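Local coordinates for protein DNA-binding transcriptional repressor YiaJ (Escherichia coli, PDB 1YSQ) that represses transcription of the yiaKLMNOPQRS operon, which may serve the use of 2,3-diketo-L-gulonate, and is represented here by its IclR-type C-terminal effector domain, at residues 55-58 and 59-62; 79-82 and 83-87; 108-111 and 112-116; 165-168 and 169-172. All coordinates share one frame; numbering follows the deposited sequence.

Contact 1: residues 55-58 and 59-62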
loop_
_atom_site.group_PDB
_atom_site.type_symbol
_atom_site.label_atom_id
_atom_site.label_comp_id
_atom_site.label_asym_id
_atom_site.label_seq_id
_atom_site.Cartn_x
_atom_site.Cartn_y
_atom_site.Cartn_z
ATOM N N ARG A 55 10.791 7.277 6.108
ATOM C CA ARG A 55 11.267 6.726 7.381
ATOM C C ARG A 55 10.704 5.337 7.651
ATOM O O ARG A 55 11.006 4.724 8.685
ATOM C CB ARG A 55 10.883 7.657 8.529
ATOM C CG ARG A 55 11.616 9.001 8.504
ATOM C CD ARG A 55 11.464 9.827 9.791
ATOM N NE ARG A 55 10.378 10.815 9.730
ATOM C CZ ARG A 55 10.252 11.778 8.812
ATOM N NH1 ARG A 55 11.146 11.913 7.833
ATOM N NH2 ARG A 55 9.222 12.616 8.879
ATOM N N ALA A 56 9.886 4.828 6.726
ATOM C CA ALA A 56 9.383 3.450 6.852
ATOM C C ALA A 56 10.521 2.420 6.954
ATOM O O ALA A 56 11.590 2.598 6.370
ATOM C CB ALA A 56 8.461 3.106 5.683
ATOM N N TYR A 57 10.267 1.335 7.683
ATOM C CA TYR A 57 11.269 0.301 7.940
ATOM C C TYR A 57 10.587 -1.049 8.089
ATOM O O TYR A 57 9.420 -1.123 8.469
ATOM C CB TYR A 57 12.057 0.618 9.224
ATOM C CG TYR A 57 11.158 0.855 10.428
ATOM C CD1 TYR A 57 10.834 -0.188 11.305
ATOM C CD2 TYR A 57 10.649 2.125 10.696
ATOM C CE1 TYR A 57 10.009 0.021 12.410
ATOM C CE2 TYR A 57 9.795 2.351 11.795
ATOM C CZ TYR A 57 9.491 1.295 12.641
ATOM O OH TYR A 57 8.689 1.525 13.724
ATOM N N ILE A 58 11.336 -2.107 7.802
ATOM C CA ILE A 58 10.841 -3.468 7.935
ATOM C C ILE A 58 10.468 -3.731 9.393
ATOM O O ILE A 58 11.259 -3.469 10.311
ATOM C CB ILE A 58 11.887 -4.491 7.392
ATOM C CG1 ILE A 58 12.043 -4.316 5.874
ATOM C CG2 ILE A 58 11.529 -5.946 7.806
ATOM C CD1 ILE A 58 13.273 -5.057 5.265
ATOM N N GLY A 59 9.246 -4.211 9.592
ATOM C CA GLY A 59 8.723 -4.470 10.923
ATOM C C GLY A 59 7.796 -3.370 11.407
ATOM O O GLY A 59 7.101 -3.533 12.413
ATOM N N GLN A 60 7.744 -2.254 10.679
ATOM C CA GLN A 60 6.852 -1.162 11.067
ATOM C C GLN A 60 5.376 -1.600 11.017
ATOM O O GLN A 60 4.978 -2.326 10.093
ATOM C CB GLN A 60 7.047 0.037 10.152
ATOM C CG GLN A 60 6.238 1.275 10.549
ATOM C CD GLN A 60 6.565 2.463 9.665
ATOM O OE1 GLN A 60 6.940 2.287 8.509
ATOM N NE2 GLN A 60 6.427 3.666 10.201
ATOM N N HIS A 61 4.588 -1.136 11.988
ATOM C CA HIS A 61 3.130 -1.306 11.968
ATOM C C HIS A 61 2.490 -0.002 11.534
ATOM O O HIS A 61 2.691 1.042 12.146
ATOM C CB HIS A 61 2.590 -1.709 13.336
ATOM C CG HIS A 61 2.998 -3.082 13.777
ATOM N ND1 HIS A 61 2.407 -3.715 14.851
ATOM C CD2 HIS A 61 3.913 -3.953 13.285
ATOM C CE1 HIS A 61 2.945 -4.914 15.005
ATOM N NE2 HIS A 61 3.851 -5.089 14.059
ATOM N N MET A 62 1.730 -0.084 10.447
ATOM C CA MET A 62 1.196 1.068 9.781
ATOM C C MET A 62 -0.367 1.076 10.060
ATOM O O MET A 62 -1.034 0.065 9.787
ATOM C CB MET A 62 1.725 0.981 8.288
ATOM C CG MET A 62 3.218 -0.025 7.911
ATOM S SD MET A 62 3.488 0.542 6.313
ATOM C CE MET A 62 3.153 -0.876 5.502
#

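Contact 2: residues 79-82 and 83-87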
loop_
_atom_site.group_PDB
_atom_site.type_symbol
_atom_site.label_atom_id
_atom_site.label_comp_id
_atom_site.label_asym_id
_atom_site.label_seq_id
_atom_site.Cartn_x
_atom_site.Cartn_y
_atom_site.Cartn_z
ATOM N N PRO A 79 -17.781 -3.946 5.457
ATOM C CA PRO A 79 -18.041 -2.573 5.926
ATOM C C PRO A 79 -18.247 -2.463 7.429
ATOM O O PRO A 79 -17.969 -1.389 7.984
ATOM C CB PRO A 79 -19.295 -2.131 5.158
ATOM C CG PRO A 79 -19.851 -3.373 4.518
ATOM C CD PRO A 79 -18.811 -4.426 4.513
ATOM N N ASP A 80 -18.710 -3.531 8.085
ATOM C CA ASP A 80 -18.861 -3.503 9.544
ATOM C C ASP A 80 -17.498 -3.311 10.213
ATOM O O ASP A 80 -17.412 -2.738 11.294
ATOM C CB ASP A 80 -19.500 -4.791 10.074
ATOM C CG ASP A 80 -20.986 -4.907 9.729
ATOM O OD1 ASP A 80 -21.579 -3.945 9.190
ATOM O OD2 ASP A 80 -21.634 -5.951 9.954
ATOM N N TYR A 81 -16.436 -3.784 9.560
ATOM C CA TYR A 81 -15.096 -3.608 10.116
ATOM C C TYR A 81 -14.775 -2.122 10.296
ATOM O O TYR A 81 -14.245 -1.709 11.341
ATOM C CB TYR A 81 -14.021 -4.297 9.254
ATOM C CG TYR A 81 -12.646 -4.274 9.902
ATOM C CD1 TYR A 81 -12.133 -5.417 10.530
ATOM C CD2 TYR A 81 -11.877 -3.099 9.922
ATOM C CE1 TYR A 81 -10.877 -5.392 11.151
ATOM C CE2 TYR A 81 -10.630 -3.055 10.551
ATOM C CZ TYR A 81 -10.135 -4.212 11.158
ATOM O OH TYR A 81 -8.903 -4.200 11.774
ATOM N N VAL A 82 -15.109 -1.330 9.270
ATOM C CA VAL A 82 -14.741 0.085 9.202
ATOM C C VAL A 82 -15.482 0.878 10.281
ATOM O O VAL A 82 -14.879 1.679 10.996
ATOM C CB VAL A 82 -15.037 0.709 7.802
ATOM C CG1 VAL A 82 -14.413 2.096 7.668
ATOM C CG2 VAL A 82 -14.578 -0.218 6.672
ATOM N N LYS A 83 -16.782 0.629 10.396
ATOM C CA LYS A 83 -17.585 1.204 11.477
ATOM C C LYS A 83 -17.012 0.879 12.865
ATOM O O LYS A 83 -16.783 1.795 13.655
ATOM C CB LYS A 83 -19.063 0.774 11.370
ATOM C CG LYS A 83 -19.965 1.508 12.361
ATOM C CD LYS A 83 -21.341 1.836 11.794
ATOM C CE LYS A 83 -22.382 1.929 12.915
ATOM N NZ LYS A 83 -23.314 0.759 12.900
ATOM N N SER A 84 -16.746 -0.401 13.143
ATOM C CA SER A 84 -16.216 -0.804 14.453
ATOM C C SER A 84 -14.796 -0.277 14.659
ATOM O O SER A 84 -14.425 0.086 15.768
ATOM C CB SER A 84 -16.239 -2.331 14.637
ATOM O OG SER A 84 -17.534 -2.847 14.364
ATOM N N TYR A 85 -14.010 -0.239 13.584
ATOM C CA TYR A 85 -12.666 0.332 13.619
ATOM C C TYR A 85 -12.729 1.789 14.066
ATOM O O TYR A 85 -11.985 2.192 14.953
ATOM C CB TYR A 85 -11.993 0.185 12.242
ATOM C CG TYR A 85 -10.612 0.803 12.123
ATOM C CD1 TYR A 85 -9.464 0.049 12.370
ATOM C CD2 TYR A 85 -10.455 2.135 11.727
ATOM C CE1 TYR A 85 -8.184 0.614 12.251
ATOM C CE2 TYR A 85 -9.187 2.712 11.615
ATOM C CZ TYR A 85 -8.063 1.952 11.863
ATOM O OH TYR A 85 -6.817 2.533 11.726
ATOM N N TRP A 86 -13.614 2.577 13.452
ATOM C CA TRP A 86 -13.776 3.986 13.833
ATOM C C TRP A 86 -14.208 4.125 15.297
ATOM O O TRP A 86 -13.733 5.010 16.012
ATOM C CB TRP A 86 -14.756 4.727 12.898
ATOM C CG TRP A 86 -14.094 5.872 12.192
ATOM C CD1 TRP A 86 -14.207 7.201 12.486
ATOM C CD2 TRP A 86 -13.182 5.783 11.091
ATOM N NE1 TRP A 86 -13.425 7.949 11.637
ATOM C CE2 TRP A 86 -12.787 7.105 10.762
ATOM C CE3 TRP A 86 -12.668 4.714 10.330
ATOM C CZ2 TRP A 86 -11.895 7.390 9.718
ATOM C CZ3 TRP A 86 -11.776 5.000 9.292
ATOM C CH2 TRP A 86 -11.401 6.323 8.998
ATOM N N GLU A 87 -15.098 3.242 15.738
ATOM C CA GLU A 87 -15.593 3.295 17.115
ATOM C C GLU A 87 -14.469 3.017 18.114
ATOM O O GLU A 87 -14.338 3.718 19.131
ATOM C CB GLU A 87 -16.753 2.318 17.306
ATOM C CG GLU A 87 -18.071 2.847 16.763
ATOM C CD GLU A 87 -19.110 1.761 16.518
ATOM O OE1 GLU A 87 -19.007 0.661 17.109
ATOM O OE2 GLU A 87 -20.043 2.014 15.723
#

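Contact 3: residues 108-111 and 112-116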
loop_
_atom_site.group_PDB
_atom_site.type_symbol
_atom_site.label_atom_id
_atom_site.label_comp_id
_atom_site.label_asym_id
_atom_site.label_seq_id
_atom_site.Cartn_x
_atom_site.Cartn_y
_atom_site.Cartn_z
ATOM N N PHE A 108 -15.638 5.861 3.827
ATOM C CA PHE A 108 -16.452 4.933 3.037
ATOM C C PHE A 108 -16.443 5.319 1.553
ATOM O O PHE A 108 -16.396 4.450 0.679
ATOM C CB PHE A 108 -17.895 4.867 3.572
ATOM C CG PHE A 108 -18.099 3.821 4.632
ATOM C CD1 PHE A 108 -17.768 2.499 4.396
ATOM C CD2 PHE A 108 -18.617 4.169 5.879
ATOM C CE1 PHE A 108 -17.960 1.530 5.383
ATOM C CE2 PHE A 108 -18.806 3.210 6.871
ATOM C CZ PHE A 108 -18.484 1.890 6.618
ATOM N N ASP A 109 -16.491 6.624 1.281
ATOM C CA ASP A 109 -16.453 7.121 -0.096
ATOM C C ASP A 109 -15.139 6.718 -0.740
ATOM O O ASP A 109 -15.106 6.213 -1.857
ATOM C CB ASP A 109 -16.576 8.642 -0.109
ATOM C CG ASP A 109 -18.008 9.120 0.070
ATOM O OD1 ASP A 109 -18.951 8.282 0.048
ATOM O OD2 ASP A 109 -18.283 10.334 0.229
ATOM N N GLU A 110 -14.054 6.947 -0.006
ATOM C CA GLU A 110 -12.718 6.554 -0.447
ATOM C C GLU A 110 -12.631 5.045 -0.686
ATOM O O GLU A 110 -12.095 4.598 -1.702
ATOM C CB GLU A 110 -11.688 6.967 0.614
ATOM C CG GLU A 110 -10.292 6.392 0.380
ATOM C CD GLU A 110 -9.399 7.302 -0.448
ATOM O OE1 GLU A 110 -9.918 8.250 -1.071
ATOM O OE2 GLU A 110 -8.162 7.076 -0.484
ATOM N N LEU A 111 -13.145 4.267 0.259
ATOM C CA LEU A 111 -13.041 2.822 0.190
ATOM C C LEU A 111 -13.833 2.245 -0.976
ATOM O O LEU A 111 -13.409 1.268 -1.566
ATOM C CB LEU A 111 -13.473 2.172 1.512
ATOM C CG LEU A 111 -12.557 2.398 2.722
ATOM C CD1 LEU A 111 -13.134 1.659 3.930
ATOM C CD2 LEU A 111 -11.122 1.958 2.432
ATOM N N ALA A 112 -14.980 2.848 -1.292
ATOM C CA ALA A 112 -15.740 2.437 -2.474
ATOM C C ALA A 112 -14.927 2.610 -3.759
ATOM O O ALA A 112 -14.910 1.717 -4.585
ATOM C CB ALA A 112 -17.059 3.200 -2.551
ATOM N N HIS A 113 -14.241 3.750 -3.921
ATOM C CA HIS A 113 -13.380 3.962 -5.076
ATOM C C HIS A 113 -12.251 2.939 -5.152
ATOM O O HIS A 113 -11.926 2.463 -6.246
ATOM C CB HIS A 113 -12.779 5.382 -5.113
ATOM C CG HIS A 113 -13.793 6.478 -5.262
ATOM N ND1 HIS A 113 -14.834 6.422 -6.167
ATOM C CD2 HIS A 113 -13.917 7.667 -4.624
ATOM C CE1 HIS A 113 -15.555 7.525 -6.077
ATOM N NE2 HIS A 113 -15.022 8.297 -5.147
ATOM N N ILE A 114 -11.605 2.651 -4.015
ATOM C CA ILE A 114 -10.533 1.637 -3.989
ATOM C C ILE A 114 -11.032 0.232 -4.357
ATOM O O ILE A 114 -10.381 -0.492 -5.117
ATOM C CB ILE A 114 -9.834 1.608 -2.582
ATOM C CG1 ILE A 114 -9.108 2.942 -2.338
ATOM C CG2 ILE A 114 -8.845 0.453 -2.504
ATOM C CD1 ILE A 114 -8.814 3.225 -0.832
ATOM N N ARG A 115 -12.172 -0.157 -3.786
ATOM C CA ARG A 115 -12.758 -1.480 -4.049
ATOM C C ARG A 115 -13.125 -1.646 -5.532
ATOM O O ARG A 115 -12.880 -2.694 -6.144
ATOM C CB ARG A 115 -13.974 -1.717 -3.141
ATOM C CG ARG A 115 -14.686 -3.086 -3.350
ATOM C CD ARG A 115 -13.785 -4.319 -3.109
ATOM N NE ARG A 115 -14.492 -5.568 -3.437
ATOM C CZ ARG A 115 -14.538 -6.118 -4.650
ATOM N NH1 ARG A 115 -13.900 -5.544 -5.661
ATOM N NH2 ARG A 115 -15.204 -7.262 -4.852
ATOM N N GLU A 116 -13.662 -0.585 -6.119
ATOM C CA GLU A 116 -14.027 -0.603 -7.534
ATOM C C GLU A 116 -12.804 -0.680 -8.456
ATOM O O GLU A 116 -12.756 -1.500 -9.373
ATOM C CB GLU A 116 -14.865 0.640 -7.866
ATOM C CG GLU A 116 -16.281 0.560 -7.321
ATOM C CD GLU A 116 -16.856 1.919 -7.007
ATOM O OE1 GLU A 116 -16.321 2.932 -7.505
ATOM O OE2 GLU A 116 -17.845 1.964 -6.255
#

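Contact 4: residues 165-168 and 169-172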
loop_
_atom_site.group_PDB
_atom_site.type_symbol
_atom_site.label_atom_id
_atom_site.label_comp_id
_atom_site.label_asym_id
_atom_site.label_seq_id
_atom_site.Cartn_x
_atom_site.Cartn_y
_atom_site.Cartn_z
ATOM N N LEU A 165 2.570 5.142 -13.434
ATOM C CA LEU A 165 3.275 4.294 -12.480
ATOM C C LEU A 165 2.426 3.097 -12.038
ATOM O O LEU A 165 2.956 2.043 -11.685
ATOM C CB LEU A 165 3.697 5.118 -11.261
ATOM C CG LEU A 165 4.967 5.955 -11.400
ATOM C CD1 LEU A 165 5.115 6.873 -10.183
ATOM C CD2 LEU A 165 6.219 5.060 -11.558
ATOM N N LEU A 166 1.105 3.263 -12.062
ATOM C CA LEU A 166 0.210 2.201 -11.627
ATOM C C LEU A 166 0.337 0.957 -12.512
ATOM O O LEU A 166 0.230 -0.181 -12.040
ATOM C CB LEU A 166 -1.243 2.715 -11.567
ATOM C CG LEU A 166 -2.369 1.767 -11.175
ATOM C CD1 LEU A 166 -2.088 1.126 -9.823
ATOM C CD2 LEU A 166 -3.686 2.539 -11.117
ATOM N N LYS A 167 0.585 1.171 -13.800
ATOM C CA LYS A 167 0.708 0.043 -14.714
ATOM C C LYS A 167 1.778 -1.010 -14.322
ATOM O O LYS A 167 1.418 -2.175 -14.155
ATOM C CB LYS A 167 0.851 0.501 -16.161
ATOM C CG LYS A 167 0.650 -0.627 -17.151
ATOM C CD LYS A 167 0.765 -0.110 -18.560
ATOM C CE LYS A 167 1.659 -1.007 -19.376
ATOM N NZ LYS A 167 0.816 -1.827 -20.268
ATOM N N PRO A 168 3.058 -0.648 -14.188
ATOM C CA PRO A 168 4.069 -1.627 -13.744
ATOM C C PRO A 168 3.830 -2.102 -12.309
ATOM O O PRO A 168 4.132 -3.246 -11.980
ATOM C CB PRO A 168 5.403 -0.860 -13.850
ATOM C CG PRO A 168 5.015 0.593 -13.856
ATOM C CD PRO A 168 3.665 0.661 -14.509
ATOM N N LEU A 169 3.293 -1.226 -11.462
ATOM C CA LEU A 169 2.990 -1.589 -10.071
ATOM C C LEU A 169 1.960 -2.717 -10.053
ATOM O O LEU A 169 2.120 -3.724 -9.346
ATOM C CB LEU A 169 2.431 -0.372 -9.311
ATOM C CG LEU A 169 1.876 -0.659 -7.904
ATOM C CD1 LEU A 169 2.922 -1.286 -6.979
ATOM C CD2 LEU A 169 1.335 0.619 -7.313
ATOM N N ARG A 170 0.907 -2.561 -10.851
ATOM C CA ARG A 170 -0.112 -3.599 -10.900
ATOM C C ARG A 170 0.431 -4.890 -11.535
ATOM O O ARG A 170 0.153 -6.003 -11.053
ATOM C CB ARG A 170 -1.368 -3.112 -11.612
ATOM C CG ARG A 170 -2.401 -4.234 -11.825
ATOM C CD ARG A 170 -3.653 -3.775 -12.544
ATOM N NE ARG A 170 -3.329 -3.157 -13.832
ATOM C CZ ARG A 170 -3.492 -1.864 -14.111
ATOM N NH1 ARG A 170 -4.002 -1.026 -13.199
ATOM N NH2 ARG A 170 -3.154 -1.416 -15.305
ATOM N N GLU A 171 1.227 -4.747 -12.590
ATOM C CA GLU A 171 1.828 -5.920 -13.230
ATOM C C GLU A 171 2.679 -6.716 -12.225
ATOM O O GLU A 171 2.688 -7.950 -12.246
ATOM C CB GLU A 171 2.649 -5.508 -14.447
ATOM C CG GLU A 171 1.781 -5.124 -15.641
ATOM C CD GLU A 171 2.542 -4.394 -16.731
ATOM O OE1 GLU A 171 3.760 -4.163 -16.572
ATOM O OE2 GLU A 171 1.913 -4.043 -17.746
ATOM N N THR A 172 3.385 -5.985 -11.360
ATOM C CA THR A 172 4.185 -6.578 -10.290
ATOM C C THR A 172 3.306 -7.374 -9.311
ATOM O O THR A 172 3.597 -8.550 -9.054
ATOM C CB THR A 172 4.998 -5.476 -9.588
ATOM O OG1 THR A 172 5.934 -4.895 -10.523
ATOM C CG2 THR A 172 5.870 -6.044 -8.457
#

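Contact 1: residues 55-58 and 59-62
Gln60 passes across one face of the Tyr57 ring, the two side chains crossing at about a right angle. CB sits over the middle of that face, 3.7 Å from the ring centroid. This is a CH-pi contact. CG stands anti to the backbone N (chi1 -175°), which carries the chain on past the ring centre, and it meets Tyr57 CZ and CE2 at 3.9 Å. CD stays beside CE2. The amide at the tip stacks on the ring, with the two planes 22° apart. Its OE1 ends against Ala56, 3.2 Å from Ala56 CA, and NE2 remains near the rim of the ring at CE2. With CG between the backbone N and the carbonyl carbon (chi1 53°), the Tyr57 ring is turned over the Gln60 chain. Shortened to an alanine here, the chain would probably leave Tyr57 CE2 and Ala56 without their cover and the ring freer to turn. The turn is closed by Gln60 N donating to Tyr57 O at 3.0 Å. Gly59 takes a positive phi, where a side chain would clash with Ile58 O. Backbone hydrogen bonds between Leu41 and both Gly59 and Gln60 tie the loop to strand 38-45. The motif is a type II beta turn, Tyr57 to Gln60, leading into edge strand 61-63 of the antiparallel sheet.

Contact 2: residues 79-82 and 83-87
Tyr81 and Tyr85, one helical turn apart, meet through Tyr81 CE2 and Tyr85 CD1 at 3.8 Å. Both rings hold CG anti to the backbone N (chi1 -173° and 177°), and both lean off the same flank of helix 79-88. Tyr81 CE2 also rests on Tyr85 CB. The hydroxyl of Tyr81 is bonded to Asp36 and its ring has a cation-pi contact with Arg34, while Tyr85 stacks on His89.

Val82 and Trp86 run side by side and point the same way. Val82 CG1 reaches the indole at CE3, 4.1 Å away, and Val82 O lies at the indole edge. Trp86 NE1 is bonded to Thr102 O, and Val82 also packs on helix 104-117.

Ser84 turns its hydroxyl back along the helix (chi1 -52°). Its OG donates to Asp80 O at 3.1 Å, and Ser84 N donates to the same oxygen at 3.1 Å. The two donors come from opposite faces of the carbonyl plane. Tyr85 N to Tyr81 O, at 2.7 Å, and Trp86 N to Val82 O continue the helical bonding.

The chemistry is that of an amphipathic helix: the exposed serine finds its partner in the helix backbone one turn earlier, while the aromatic side chains send their polar ends to other parts of the domain.

Contact 3: residues 108-111 and 112-116
Ile114 CD1 is the apolar meeting point, touching the side chains of both Glu110 and Leu111. It lies 3.7 Å from Glu110 CG and 4.2 Å from Leu111 CD2. Glu110 holds CG anti to its backbone N and then bends at chi2 (91°). With that bend the methylene CG faces Ile114 CD1, which also comes near OE2. The same methyl sits close to Glu110 O. Ile114 and Leu111 both pack further on helix 68-75.

The charged interaction leads outward: Glu110 OE2 forms a salt bridge with Lys71 of that helix.

The backbone bonds are those of a regular alpha helix. Ala112 N to Phe108 O is 2.9 Å, and Arg115 N to Leu111 O is also 2.9 Å. Ile114 N meets Glu110 O at 3.1 Å, in the carbonyl plane. The bond from His113 N to Asp109 O, at 3.3 Å, is weak.

His113 folds its ring back over that carbonyl. Asp109 O lies over one ring face, and the nearest ring atom is His113 CD2 at 3.3 Å.

The chemistry divides Glu110 in two. Its methylene carbon serves the hydrophobic contact, while its carboxylate pairs with a lysine beside it, which would probably favour the ionised form.

Contact 4: residues 165-168 and 169-172
Lys167 and Glu171 cross at a slant one turn apart on the helix. Glu171 reaches back in an extended chain from a CG beside its own backbone N (chi1 -75°). Glu171 OE2 meets both Lys167 CE and Lys167 NZ at 3.5 Å, the latter a salt bridge. Leu166 and Arg170 form a second pair. The arginine bends at chi3 (56°), which folds its guanidinium back over the preceding turn. Leu166 O lies over one face of the group, and NH1 comes 3.8 Å from Leu166 CG.

On another flank, Thr172 OG1 donates to Pro168 O at 2.8 Å, and Thr172 N donates to the same oxygen at 2.9 Å. They approach from opposite faces of the carbonyl plane. With a valine at Thr172, Pro168 O would probably be left with the backbone N-H alone of these two donors. Pro168 itself has no N-H to give to the turn before, and the helix is kinked there.

Leu169 turns to strands 130-137 and 146-153, while Pro168 and Thr172 touch Leu21 of helix 8-25. Helix 162-182 is thus an amphipathic helix laid on the antiparallel sheet of a GAF-like IclR effector domain, with its ion pair on the outer side.

Overall arrangement
The four contacts follow one another along the chain, all within the IclR effector domain. Contact 1 is a surface turn; the other three lie on helices. Contacts 2 and 3 sit on consecutive helices, 79-88 and 104-117, with centres about 14 Å apart. They touch directly: Val82 CG2 meets Leu111 CD1 at 3.6 Å, and Phe108 packs on Pro79 and Val82. Contact 4, on helix 162-182, lies about 19 Å from contact 3, centre to centre. Contacts 1 and 4 lie on opposite sides of the chain's centre, their own centres about 22 Å apart. Contacts 2 and 3 thus form one joined helical layer, while contacts 1 and 4 belong to separate parts of the sheet: strand 61-63 is one outermost strand, and helix 162-182 packs on it.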